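Local coordinates for protein putative trimethylamine methyltransferase (Rhizobium meliloti, PDB 4YYC) that probably acts as a methyltransferase of the trimethylamine methyltransferase (MttB) family, at residues A[65-70]-A[296-301]; A[116-121]-A[125-130]; A[162-167]-A[180-185]; A[226-231]-A[503-508]; A[462-467]-A[486-491]. One frame throughout, in Å; residues are numbered along the deposited sequence. Where two conformers were deposited one is given.

Contact 1. Residues A[65-70]-A[296-301]; sequences NADVVL and EVLAGA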
# COMPACT_ATOMS: atom_id res chain seq x y z
N ASN A 65 -10.53 -14.68 24.48
CA ASN A 65 -11.47 -15.44 23.68
C ASN A 65 -10.83 -16.67 23.02
O ASN A 65 -11.47 -17.72 22.91
CB ASN A 65 -12.14 -14.54 22.61
CG ASN A 65 -13.16 -13.59 23.22
OD1 ASN A 65 -13.40 -13.58 24.43
ND2 ASN A 65 -13.79 -12.75 22.35
N ALA A 66 -9.57 -16.56 22.61
CA ALA A 66 -8.90 -17.75 22.08
C ALA A 66 -8.70 -18.83 23.12
O ALA A 66 -8.83 -19.99 22.82
CB ALA A 66 -7.58 -17.37 21.43
N ASP A 67 -8.43 -18.44 24.35
CA ASP A 67 -8.31 -19.44 25.41
C ASP A 67 -9.64 -20.12 25.70
O ASP A 67 -9.68 -21.31 25.97
CB ASP A 67 -7.80 -18.82 26.69
CG ASP A 67 -6.37 -18.34 26.59
OD1 ASP A 67 -5.57 -18.82 25.75
OD2 ASP A 67 -6.06 -17.47 27.41
N VAL A 68 -10.72 -19.36 25.64
CA VAL A 68 -12.06 -19.95 25.71
C VAL A 68 -12.32 -20.99 24.62
O VAL A 68 -12.76 -22.09 24.88
CB VAL A 68 -13.15 -18.86 25.65
CG1 VAL A 68 -14.54 -19.48 25.49
CG2 VAL A 68 -13.08 -18.03 26.93
N VAL A 69 -12.05 -20.64 23.38
CA VAL A 69 -12.20 -21.59 22.27
C VAL A 69 -11.40 -22.87 22.53
O VAL A 69 -11.90 -23.99 22.35
CB VAL A 69 -11.75 -20.93 20.95
CG1 VAL A 69 -11.60 -21.95 19.83
CG2 VAL A 69 -12.72 -19.81 20.57
N LEU A 70 -10.14 -22.70 22.93
CA LEU A 70 -9.25 -23.85 23.14
C LEU A 70 -9.75 -24.79 24.24
O LEU A 70 -9.52 -26.00 24.15
CB LEU A 70 -7.83 -23.40 23.47
CG LEU A 70 -7.01 -22.89 22.29
CD1 LEU A 70 -5.68 -22.36 22.80
CD2 LEU A 70 -6.77 -23.95 21.23
N GLU A 296 -5.77 -21.80 16.71
CA GLU A 296 -5.12 -22.79 15.84
C GLU A 296 -3.60 -22.71 15.99
O GLU A 296 -2.95 -23.74 16.12
CB GLU A 296 -5.53 -22.60 14.38
CG GLU A 296 -6.98 -22.89 14.14
CD GLU A 296 -7.41 -22.73 12.71
OE1 GLU A 296 -6.57 -22.52 11.79
OE2 GLU A 296 -8.64 -22.81 12.45
N VAL A 297 -3.05 -21.50 15.99
CA VAL A 297 -1.60 -21.37 16.14
C VAL A 297 -1.12 -21.80 17.50
O VAL A 297 -0.10 -22.50 17.60
CB VAL A 297 -1.11 -19.93 15.77
CG1 VAL A 297 0.35 -19.77 16.20
CG2 VAL A 297 -1.34 -19.64 14.30
N LEU A 298 -1.82 -21.42 18.56
CA LEU A 298 -1.41 -21.87 19.88
C LEU A 298 -1.29 -23.41 19.93
O LEU A 298 -0.30 -23.92 20.45
CB LEU A 298 -2.38 -21.35 20.96
CG LEU A 298 -2.22 -19.88 21.37
CD1 LEU A 298 -3.41 -19.41 22.16
CD2 LEU A 298 -0.95 -19.66 22.18
N ALA A 299 -2.29 -24.11 19.44
CA ALA A 299 -2.29 -25.58 19.51
C ALA A 299 -1.18 -26.17 18.63
O ALA A 299 -0.41 -27.01 19.08
CB ALA A 299 -3.64 -26.09 19.12
N GLY A 300 -1.12 -25.72 17.37
CA GLY A 300 -0.17 -26.31 16.45
C GLY A 300 1.27 -25.98 16.80
O GLY A 300 2.14 -26.84 16.69
N ALA A 301 1.53 -24.72 17.16
CA ALA A 301 2.88 -24.34 17.56
C ALA A 301 3.29 -25.02 18.85
O ALA A 301 4.43 -25.53 18.96
CB ALA A 301 3.02 -22.84 17.66
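Glu296 OE2 is held by two groups, Met250 N and Gln292 NE2, while OE1 of the same carboxylate bonds to Ser248 OG; this polar anchor leaves helix 286-307 in a direction away from the place where Leu298 meets Leu70 of helix 56-73. Segments 65-70 and 296-301 cross at -60°, their axes coming no nearer than 10.5 Å, and long side chains bridge the distance. Leu70 and Leu298 share most of this. The CD1 methyl of Leu70 lies 3.8 Å from Leu298 CD1, and the same methyl sits 3.9 Å from Leu298 CB, reaching the base of that side chain as well as its end. Both leucines hold CG anti to the carbonyl carbon (chi1 -76° in Leu70, -77° in Leu298), yet the two side chains run at about a right angle to each other. The other branch of Leu70 goes to a different neighbour, with CD2 4.3 Å from Ala299 CB. Asp67 comes in at the border, its OD1 4.2 Å from Leu298 CD1, a touch without a bond. Phe101 and Ile75 pack on both Leu70 and Ala299, while Val69 meets Ile436 of the second subunit. Helix 286-307 is the crossover between the neighbouring parallel strands 269-277 and 313-322, consistent with the alpha/beta barrel of this family, and helix 56-73 lies against it. With no hydrogen bond across the crossing, its fit rests on buried methyl groups; polar bonds are made elsewhere, by Glu296 and by Asn65 ND2 to Gln431 OE1 of the second subunit.

Contact 2. Residues A[116-121]-A[125-130]; sequences DFTWHA and ERNAQI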
# COMPACT_ATOMS: atom_id res chain seq x y z
N ASP A 116 13.58 -15.75 18.00
CA ASP A 116 14.25 -15.56 16.73
C ASP A 116 15.31 -16.63 16.56
O ASP A 116 15.81 -17.16 17.55
CB ASP A 116 14.80 -14.14 16.59
CG ASP A 116 15.76 -13.79 17.63
OD1 ASP A 116 15.35 -13.30 18.69
OD2 ASP A 116 16.95 -14.08 17.44
N PHE A 117 15.67 -16.91 15.31
CA PHE A 117 16.67 -17.90 14.99
C PHE A 117 17.22 -17.66 13.61
O PHE A 117 16.58 -16.94 12.81
CB PHE A 117 16.11 -19.34 15.15
CG PHE A 117 14.98 -19.66 14.19
CD1 PHE A 117 13.67 -19.39 14.52
CD2 PHE A 117 15.23 -20.23 12.96
CE1 PHE A 117 12.65 -19.64 13.63
CE2 PHE A 117 14.21 -20.48 12.08
CZ PHE A 117 12.92 -20.18 12.41
N THR A 118 18.37 -18.27 13.30
CA THR A 118 18.95 -18.16 11.97
C THR A 118 18.45 -19.29 11.06
O THR A 118 18.46 -20.47 11.45
CB THR A 118 20.48 -18.23 12.07
OG1 THR A 118 20.94 -17.20 12.96
CG2 THR A 118 21.10 -18.05 10.70
N TRP A 119 18.03 -18.91 9.86
CA TRP A 119 17.78 -19.83 8.76
C TRP A 119 19.05 -19.88 7.95
O TRP A 119 19.43 -18.93 7.29
CB TRP A 119 16.62 -19.33 7.91
CG TRP A 119 16.11 -20.21 6.87
CD1 TRP A 119 16.48 -21.50 6.55
CD2 TRP A 119 15.06 -19.86 5.98
NE1 TRP A 119 15.70 -21.96 5.50
CE2 TRP A 119 14.81 -20.97 5.16
CE3 TRP A 119 14.30 -18.71 5.81
CZ2 TRP A 119 13.82 -20.95 4.18
CZ3 TRP A 119 13.32 -18.69 4.85
CH2 TRP A 119 13.09 -19.79 4.05
N HIS A 120 19.79 -20.99 8.10
CA HIS A 120 21.10 -21.09 7.51
C HIS A 120 21.00 -21.44 6.03
O HIS A 120 20.17 -22.26 5.63
CB HIS A 120 21.94 -22.13 8.22
CG HIS A 120 22.28 -21.73 9.63
ND1 HIS A 120 23.49 -21.17 9.98
CD2 HIS A 120 21.53 -21.73 10.76
CE1 HIS A 120 23.48 -20.86 11.26
NE2 HIS A 120 22.30 -21.18 11.76
N ALA A 121 21.87 -20.84 5.25
CA ALA A 121 21.97 -21.10 3.80
C ALA A 121 23.27 -21.81 3.53
O ALA A 121 24.25 -21.66 4.26
CB ALA A 121 21.93 -19.78 3.04
N GLU A 125 26.83 -16.40 3.73
CA GLU A 125 26.49 -14.99 3.49
C GLU A 125 25.01 -14.74 3.23
O GLU A 125 24.54 -13.60 3.35
CB GLU A 125 27.28 -14.45 2.32
CG GLU A 125 28.76 -14.35 2.61
CD GLU A 125 29.06 -13.56 3.90
OE1 GLU A 125 28.74 -12.35 3.92
OE2 GLU A 125 29.56 -14.17 4.89
N ARG A 126 24.29 -15.79 2.85
CA ARG A 126 22.87 -15.71 2.57
C ARG A 126 22.02 -16.16 3.74
O ARG A 126 20.82 -16.28 3.62
CB ARG A 126 22.52 -16.47 1.31
CG ARG A 126 23.42 -16.05 0.16
CD ARG A 126 22.64 -15.78 -1.07
NE ARG A 126 23.44 -15.48 -2.26
CZ ARG A 126 24.06 -14.33 -2.51
NH1 ARG A 126 24.05 -13.33 -1.64
NH2 ARG A 126 24.69 -14.19 -3.67
N ASN A 127 22.63 -16.40 4.90
CA ASN A 127 21.85 -16.73 6.09
C ASN A 127 20.83 -15.63 6.35
O ASN A 127 21.12 -14.46 6.09
CB ASN A 127 22.74 -16.84 7.34
CG ASN A 127 23.63 -18.07 7.36
OD1 ASN A 127 23.57 -18.96 6.49
ND2 ASN A 127 24.51 -18.12 8.37
N ALA A 128 19.66 -15.99 6.89
CA ALA A 128 18.58 -15.02 7.14
C ALA A 128 18.09 -15.15 8.56
O ALA A 128 17.87 -16.25 9.03
CB ALA A 128 17.42 -15.24 6.21
N GLN A 129 17.92 -14.04 9.23
CA GLN A 129 17.31 -14.05 10.54
C GLN A 129 15.82 -14.22 10.40
O GLN A 129 15.21 -13.46 9.66
CB GLN A 129 17.61 -12.76 11.35
CG GLN A 129 16.92 -12.76 12.72
CD GLN A 129 17.25 -11.53 13.54
OE1 GLN A 129 18.43 -11.34 13.84
NE2 GLN A 129 16.23 -10.71 13.96
N ILE A 130 15.24 -15.09 11.23
CA ILE A 130 13.79 -15.24 11.30
C ILE A 130 13.35 -14.78 12.68
O ILE A 130 13.70 -15.38 13.68
CB ILE A 130 13.38 -16.70 11.04
CG1 ILE A 130 13.61 -17.06 9.56
CG2 ILE A 130 11.92 -16.94 11.36
CD1 ILE A 130 12.72 -16.36 8.54
O HOH W 1 26.06 -20.78 8.73
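A two-stranded antiparallel beta hairpin joins Phe117 to Ile130 and Trp119 to Ala128, and it lies against the beginnings of strands 240-245 and 313-322 through Leu241 and Leu314. Two hydrogen-bonded pairs hold it, with Ile130 N 2.8 Å from Phe117 O and Trp119 N 2.8 Å from Ala128 O; Thr118 and Gln129 form the non-hydrogen-bonded pair between them. Phe117, Trp119, Ala128 and Ile130 share one side of the sheet. There Ile130 CB stands over one face of the Phe117 ring, 4.0 Å from its centroid, in a CH-pi contact, and its CG2 comes to 3.5 Å from Phe117 CZ. The other branch of Ile130 turns to the tryptophan, CD1 lying 3.9 Å from Trp119 CE3. In what is consistent with the alpha/beta barrel of this family, the hairpin lays its apolar side against the N-terminal ends of two parallel strands, and Phe388 meets the Trp119 ring from elsewhere in the chain. Past the strands, Asn127 does the bonding. With CG anti to its carbonyl carbon (chi1 -72°), its amide swings across to the other arm of the hairpin, and OD1 accepts from Ala121 N at 2.8 Å in an almost straight bond (176°), the donor tilted 30° from the amide's carbonyl plane. An alanine here would leave Ala121 N without this acceptor and is likely to let the chain beyond His120 shift. The ND2 end donates to a water that also bonds His120 ND1 at 2.9 Å, lying in the plane of the imidazole at its edge, while Thr118 CG2 sits over one face of that ring.

Contact 3. Residues A[162-167]-A[180-185]; sequences RNFVKL and TVCEPV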
# COMPACT_ATOMS: atom_id res chain seq x y z
N ARG A 162 12.74 -24.91 -12.02
CA ARG A 162 14.12 -24.44 -12.08
C ARG A 162 14.22 -22.97 -12.48
O ARG A 162 15.00 -22.22 -11.88
CB ARG A 162 14.94 -25.31 -13.02
CG ARG A 162 15.19 -26.67 -12.42
CD ARG A 162 15.77 -27.59 -13.45
NE ARG A 162 16.13 -28.86 -12.88
CZ ARG A 162 16.73 -29.83 -13.57
NH1 ARG A 162 17.05 -29.67 -14.88
NH2 ARG A 162 17.05 -30.94 -12.94
N ASN A 163 13.42 -22.56 -13.46
CA ASN A 163 13.43 -21.15 -13.85
C ASN A 163 13.08 -20.23 -12.66
O ASN A 163 13.69 -19.16 -12.52
CB ASN A 163 12.52 -20.88 -15.02
CG ASN A 163 13.07 -21.40 -16.33
OD1 ASN A 163 14.28 -21.62 -16.45
ND2 ASN A 163 12.21 -21.57 -17.31
N PHE A 164 12.08 -20.59 -11.88
CA PHE A 164 11.71 -19.78 -10.72
C PHE A 164 12.79 -19.78 -9.67
O PHE A 164 13.02 -18.74 -9.06
CB PHE A 164 10.35 -20.16 -10.14
CG PHE A 164 9.17 -19.64 -10.96
CD1 PHE A 164 8.83 -18.29 -10.93
CD2 PHE A 164 8.37 -20.51 -11.72
CE1 PHE A 164 7.75 -17.82 -11.67
CE2 PHE A 164 7.30 -20.02 -12.50
CZ PHE A 164 7.03 -18.67 -12.49
N VAL A 165 13.45 -20.93 -9.46
CA VAL A 165 14.58 -20.94 -8.56
C VAL A 165 15.68 -19.99 -9.05
O VAL A 165 16.25 -19.23 -8.27
CB VAL A 165 15.11 -22.34 -8.30
CG1 VAL A 165 16.36 -22.29 -7.45
CG2 VAL A 165 14.04 -23.15 -7.56
N LYS A 166 15.97 -20.03 -10.35
CA LYS A 166 16.95 -19.14 -10.94
C LYS A 166 16.58 -17.66 -10.75
O LYS A 166 17.42 -16.85 -10.36
CB LYS A 166 17.15 -19.44 -12.43
CG LYS A 166 17.75 -20.83 -12.73
CD LYS A 166 17.80 -21.04 -14.24
CE LYS A 166 18.49 -22.33 -14.58
NZ LYS A 166 18.50 -22.65 -16.03
N LEU A 167 15.31 -17.31 -11.03
CA LEU A 167 14.90 -15.92 -10.89
C LEU A 167 14.92 -15.46 -9.45
O LEU A 167 15.29 -14.30 -9.18
CB LEU A 167 13.49 -15.75 -11.47
CG LEU A 167 13.35 -15.95 -12.99
CD1 LEU A 167 11.88 -15.85 -13.33
CD2 LEU A 167 14.12 -14.95 -13.81
N THR A 180 7.84 -24.88 -2.81
CA THR A 180 7.11 -25.37 -3.98
C THR A 180 6.80 -24.17 -4.88
O THR A 180 5.67 -23.72 -4.99
CB THR A 180 5.83 -26.06 -3.51
OG1 THR A 180 6.17 -27.10 -2.59
CG2 THR A 180 5.01 -26.61 -4.64
N VAL A 181 7.82 -23.68 -5.57
CA VAL A 181 7.66 -22.46 -6.39
C VAL A 181 6.62 -22.68 -7.48
O VAL A 181 5.93 -21.74 -7.88
CB VAL A 181 9.00 -21.92 -6.92
CG1 VAL A 181 9.88 -21.51 -5.76
CG2 VAL A 181 9.75 -22.92 -7.81
N CYS A 182 6.52 -23.92 -7.93
CA CYS A 182 5.36 -24.43 -8.66
C CYS A 182 5.34 -25.94 -8.46
O CYS A 182 6.28 -26.48 -7.91
CB CYS A 182 5.40 -24.03 -10.12
SG CYS A 182 6.87 -24.58 -11.04
N GLU A 183 4.28 -26.58 -8.86
CA GLU A 183 4.15 -28.03 -8.73
C GLU A 183 4.53 -28.67 -10.06
O GLU A 183 3.78 -28.54 -11.03
CB GLU A 183 2.69 -28.33 -8.38
CG GLU A 183 2.40 -29.77 -8.03
CD GLU A 183 2.99 -30.20 -6.70
OE1 GLU A 183 2.96 -29.40 -5.74
OE2 GLU A 183 3.44 -31.36 -6.59
N PRO A 184 5.67 -29.37 -10.14
CA PRO A 184 6.09 -29.92 -11.48
C PRO A 184 5.31 -31.15 -11.90
O PRO A 184 5.39 -32.20 -11.23
CB PRO A 184 7.57 -30.26 -11.29
CG PRO A 184 7.72 -30.43 -9.84
CD PRO A 184 6.72 -29.56 -9.12
N VAL A 185 4.55 -31.04 -12.97
CA VAL A 185 3.64 -32.11 -13.36
C VAL A 185 4.37 -33.28 -13.99
O VAL A 185 3.81 -34.40 -14.09
CB VAL A 185 2.59 -31.56 -14.33
CG1 VAL A 185 3.16 -31.42 -15.72
CG2 VAL A 185 1.34 -32.41 -14.34
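Phe164 holds CG anti to its carbonyl carbon (chi1 -76°), and Val181 sets CG2 between its own backbone N and carbonyl carbon; together these choices bring the valine methyl against the base of the phenylalanine, not against its ring. Val181 CG2 lies 3.7 Å from Phe164 CB. The same methyl reaches the next residue of the helix, 4.3 Å from Val165 CG2, and so bears on two successive side chains. The ring of Phe164 points on to Cys182, whose SG (chi1 58°) comes obliquely to 4.4 Å from CD2. Tyr404 meets the Phe164 ring from elsewhere in the chain, the planes about 30° apart, and Val181 O is bonded to Ser402 OG, which ties the loop to the neighbouring strand 401-403. No hydrogen bond crosses between segments 162-167 and 180-185, and all four touching residues are buried, so apolar contact alone joins them here. The arrangement is that of a connecting loop folding back over the helix it has just left, here helix 158-170 on the way to helix 192-202, with Cys182 about 11 Å from a bound, unidentified ligand.

Contact 4. Residues A[226-231]-A[503-508]; sequences KILFGD and PAIDEA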
# COMPACT_ATOMS: atom_id res chain seq x y z
N LYS A 226 21.39 -33.06 5.31
CA LYS A 226 22.58 -33.57 6.01
C LYS A 226 23.72 -33.85 5.07
O LYS A 226 24.87 -33.62 5.44
CB LYS A 226 22.26 -34.80 6.84
CG LYS A 226 21.38 -34.49 8.02
CD LYS A 226 21.13 -35.68 8.95
CE LYS A 226 20.37 -35.20 10.17
NZ LYS A 226 20.31 -36.22 11.21
N ILE A 227 23.44 -34.34 3.86
CA ILE A 227 24.47 -34.47 2.82
C ILE A 227 25.11 -33.10 2.51
O ILE A 227 26.33 -32.99 2.35
CB ILE A 227 23.89 -35.11 1.54
CG1 ILE A 227 23.59 -36.59 1.80
CG2 ILE A 227 24.86 -34.98 0.37
CD1 ILE A 227 22.59 -37.27 0.90
N LEU A 228 24.28 -32.08 2.44
CA LEU A 228 24.72 -30.73 2.06
C LEU A 228 25.51 -30.00 3.16
O LEU A 228 26.56 -29.43 2.89
CB LEU A 228 23.49 -29.93 1.66
CG LEU A 228 23.73 -28.48 1.30
CD1 LEU A 228 24.75 -28.32 0.18
CD2 LEU A 228 22.41 -27.87 0.90
N PHE A 229 24.98 -30.02 4.38
CA PHE A 229 25.48 -29.21 5.50
C PHE A 229 26.26 -30.02 6.56
O PHE A 229 26.98 -29.44 7.39
CB PHE A 229 24.30 -28.61 6.25
CG PHE A 229 23.60 -27.51 5.53
CD1 PHE A 229 24.05 -26.21 5.63
CD2 PHE A 229 22.44 -27.75 4.80
CE1 PHE A 229 23.39 -25.16 5.02
CE2 PHE A 229 21.78 -26.70 4.15
CZ PHE A 229 22.25 -25.41 4.26
N GLY A 230 26.09 -31.34 6.57
CA GLY A 230 26.61 -32.18 7.66
C GLY A 230 25.54 -32.63 8.65
O GLY A 230 24.58 -31.89 8.92
N ASP A 231 25.69 -33.85 9.16
CA ASP A 231 24.69 -34.44 10.04
C ASP A 231 24.51 -33.62 11.32
O ASP A 231 23.39 -33.24 11.65
CB ASP A 231 25.03 -35.92 10.36
CG ASP A 231 23.87 -36.65 11.07
OD1 ASP A 231 23.32 -36.13 12.05
OD2 ASP A 231 23.47 -37.76 10.63
N PRO A 503 31.50 -30.54 -6.11
CA PRO A 503 31.13 -31.74 -6.88
C PRO A 503 30.94 -33.01 -6.08
O PRO A 503 30.09 -33.82 -6.44
CB PRO A 503 32.28 -31.88 -7.88
CG PRO A 503 33.40 -31.10 -7.27
CD PRO A 503 32.77 -29.96 -6.58
N ALA A 504 31.67 -33.19 -4.98
CA ALA A 504 31.45 -34.31 -4.09
C ALA A 504 30.06 -34.29 -3.45
O ALA A 504 29.39 -35.33 -3.33
CB ALA A 504 32.52 -34.33 -3.00
N ILE A 505 29.61 -33.11 -3.07
CA ILE A 505 28.25 -32.96 -2.51
C ILE A 505 27.21 -33.21 -3.59
O ILE A 505 26.25 -33.93 -3.35
CB ILE A 505 28.04 -31.57 -1.88
CG1 ILE A 505 28.98 -31.42 -0.68
CG2 ILE A 505 26.58 -31.37 -1.46
CD1 ILE A 505 28.90 -30.10 0.07
N ASP A 506 27.41 -32.63 -4.77
CA ASP A 506 26.52 -32.87 -5.88
C ASP A 506 26.37 -34.38 -6.16
O ASP A 506 25.26 -34.89 -6.26
CB ASP A 506 27.03 -32.14 -7.11
CG ASP A 506 25.97 -31.99 -8.20
OD1 ASP A 506 24.76 -32.14 -7.92
OD2 ASP A 506 26.37 -31.67 -9.34
N GLU A 507 27.49 -35.09 -6.25
CA GLU A 507 27.49 -36.53 -6.53
C GLU A 507 26.74 -37.29 -5.44
O GLU A 507 25.95 -38.20 -5.75
CB GLU A 507 28.93 -37.04 -6.69
CG GLU A 507 29.08 -38.54 -6.84
N ALA A 508 26.99 -36.95 -4.18
CA ALA A 508 26.30 -37.61 -3.08
C ALA A 508 24.81 -37.36 -3.10
O ALA A 508 24.02 -38.24 -2.78
CB ALA A 508 26.87 -37.15 -1.75
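Ile227 and Leu228, in the last turn of helix 215-229, pack against Ile505 and Ala508 in the first turns of helix 503-518, a helix-to-helix contact at the surface of the protein. Helix 215-229 is the first of two helices in the connection between the parallel strands 208-209 and 240-245, as in an alpha/beta barrel, and helix 503-518 packs against its last turn. The tight part is small. Ile227 CG2 presses on Ala508 CB at 3.6 Å, the short alanine allowing the close approach. Beside it Leu228 swings its end over, with CG anti to the backbone N (chi1 177°), so that CD1 comes 3.9 Å from Ile505 CG2. Ile505 divides its branches over Leu228: CG2 meets the side chain, and CD1 rests 3.7 Å from Leu228 O. Leu509 and Phe512, further along helix 503-518, continue the apolar cover of Ile227.

The looser side is where Ile227 CG2 stays 4.4 Å from Ile505 CG2. None of the four touching residues is fully buried, and no hydrogen bond spans the helices. Beyond the contact, where the first helix ends, Gly230 takes a positive phi (103°), at which a CB would jam against the preceding carbonyl O, and it also serves as N-cap of helix 231-236. Across this bend Lys226 forms a salt bridge to Glu235. Its second one, to Asp231, rests on one of two deposited conformers and is less certain: there NZ stands 3.1 Å from OD1 of Asp231, meeting it from above the carboxylate plane.

Contact 5. Residues A[462-467]-A[486-491]; sequences SPLADN and NALARS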
# COMPACT_ATOMS: atom_id res chain seq x y z
N SER A 462 13.76 1.33 -10.07
CA SER A 462 13.08 0.22 -10.73
C SER A 462 13.64 -0.06 -12.12
O SER A 462 13.73 0.86 -12.92
CB SER A 462 11.60 0.53 -10.88
OG SER A 462 10.93 -0.44 -11.70
N PRO A 463 13.96 -1.33 -12.43
CA PRO A 463 14.36 -1.59 -13.81
C PRO A 463 13.14 -1.77 -14.76
O PRO A 463 13.37 -2.07 -15.96
CB PRO A 463 15.11 -2.92 -13.70
CG PRO A 463 14.49 -3.60 -12.54
CD PRO A 463 14.24 -2.48 -11.56
N LEU A 464 11.90 -1.66 -14.25
CA LEU A 464 10.68 -1.95 -15.00
C LEU A 464 9.74 -0.78 -15.18
O LEU A 464 8.95 -0.79 -16.14
CB LEU A 464 9.91 -3.09 -14.29
CG LEU A 464 10.59 -4.42 -14.45
CD1 LEU A 464 9.86 -5.45 -13.61
CD2 LEU A 464 10.73 -4.89 -15.88
N ALA A 465 9.73 0.19 -14.26
CA ALA A 465 8.90 1.38 -14.44
C ALA A 465 9.31 2.16 -15.67
O ALA A 465 10.50 2.33 -15.94
CB ALA A 465 8.99 2.29 -13.23
N ASP A 466 8.33 2.60 -16.45
CA ASP A 466 8.59 3.51 -17.51
C ASP A 466 8.26 4.93 -17.02
O ASP A 466 7.10 5.27 -16.72
CB ASP A 466 7.78 3.17 -18.76
CG ASP A 466 8.13 4.05 -19.91
OD1 ASP A 466 7.97 5.29 -19.79
OD2 ASP A 466 8.61 3.54 -20.99
N ASN A 467 9.31 5.75 -16.94
CA ASN A 467 9.19 7.09 -16.46
C ASN A 467 9.47 8.11 -17.58
O ASN A 467 9.76 9.30 -17.32
CB ASN A 467 10.21 7.28 -15.33
CG ASN A 467 9.90 6.40 -14.14
OD1 ASN A 467 10.77 5.65 -13.67
ND2 ASN A 467 8.68 6.44 -13.69
N ASN A 486 8.53 -9.35 -19.07
CA ASN A 486 8.82 -10.52 -19.92
C ASN A 486 10.27 -10.46 -20.46
O ASN A 486 11.07 -11.43 -20.32
CB ASN A 486 7.81 -10.58 -21.06
CG ASN A 486 7.89 -11.87 -21.84
OD1 ASN A 486 8.86 -12.10 -22.57
ND2 ASN A 486 6.87 -12.68 -21.73
N ALA A 487 10.63 -9.31 -21.03
CA ALA A 487 11.95 -9.14 -21.59
C ALA A 487 13.05 -9.26 -20.55
O ALA A 487 14.09 -9.89 -20.79
CB ALA A 487 12.07 -7.81 -22.29
N LEU A 488 12.78 -8.73 -19.36
CA LEU A 488 13.75 -8.73 -18.30
C LEU A 488 13.96 -10.17 -17.78
O LEU A 488 15.10 -10.59 -17.53
CB LEU A 488 13.37 -7.78 -17.18
CG LEU A 488 14.53 -7.53 -16.21
CD1 LEU A 488 15.76 -6.92 -16.88
CD2 LEU A 488 14.06 -6.66 -15.09
N ALA A 489 12.86 -10.91 -17.60
CA ALA A 489 12.95 -12.33 -17.18
C ALA A 489 13.79 -13.11 -18.20
O ALA A 489 14.65 -13.91 -17.81
CB ALA A 489 11.59 -12.96 -17.06
N ARG A 490 13.53 -12.87 -19.48
CA ARG A 490 14.29 -13.60 -20.53
C ARG A 490 15.79 -13.27 -20.45
O ARG A 490 16.65 -14.16 -20.57
CB ARG A 490 13.73 -13.28 -21.90
CG ARG A 490 12.36 -13.91 -22.16
CD ARG A 490 11.85 -13.52 -23.52
NE ARG A 490 10.52 -14.04 -23.82
CZ ARG A 490 10.24 -15.22 -24.37
NH1 ARG A 490 11.19 -16.10 -24.67
NH2 ARG A 490 8.98 -15.52 -24.66
N SER A 491 16.09 -12.00 -20.23
CA SER A 491 17.44 -11.53 -20.13
C SER A 491 18.14 -12.12 -18.92
O SER A 491 19.27 -12.60 -19.02
CB SER A 491 17.48 -10.01 -20.04
OG SER A 491 18.83 -9.59 -20.12
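Leu488 sends one methyl, CD2, to meet both Pro463 and Leu464, and its torsions explain how. Its CG is anti to the backbone N (chi1 -167°), and with CD1 at chi2 60°, CD2 is left anti to CA and extends toward the loop. That methyl rests 3.9 Å from Leu464 CD2 and 4.0 Å from Pro463 CG, touching both the leucine branch and the proline ring. Leu464 uses the other common leucine shape, with CG anti to the carbonyl carbon (chi1 -72°); its backbone does not aim the side chain at the helix, but CD2, the branch not anti to CA, comes to it, also to 4.1 Å from Leu488 CB. The proline ring and Leu488 meet at about a right angle. Met408 of helix 404-420 touches Leu488 as well.

The loop is shaped from within. Ser462 OG accepts from Leu464 N at 3.0 Å and from Ala465 N at 2.9 Å, an ST turn and ST motif that wrap the chain round the hydroxyl; Asp412 OD2 is a further partner of that oxygen. On helix 481-495 Asn486 OD1 receives Arg490 NE at 2.8 Å, the bond lying in the amide's carbonyl plane and at the edge of the guanidinium, whose NH2 forms a salt bridge with Asp150. Further along the loop, Asp466 forms a salt bridge with Lys364 of the second subunit. The direct meeting of loop and helix is thus a few methyl and methylene groups with no polar bond between them, and on the loop the Ser462 OG bonds are likely to set where Pro463 and Leu464 stand.

How the contacts relate
Contacts 1 and 3 are buried and without polar bonds between their segments, whereas contact 4 lies at the surface and contacts 2 and 5 are partly buried. Only contact 2 is held by hydrogen bonds between its two segments, as befits a hairpin; the other four join a helix to a helix or a loop mainly through apolar side chains. Contacts 2 and 4 touch where Phe229 packs on Ala121, and contacts 3 and 5 meet where Leu167 CD2 lies near Ala489 O. Helices 481-495 and 503-518, successive in the chain, carry contacts 5 and 4. Contacts 1 and 5, on opposite sides of the chain's centre, both reach the second subunit.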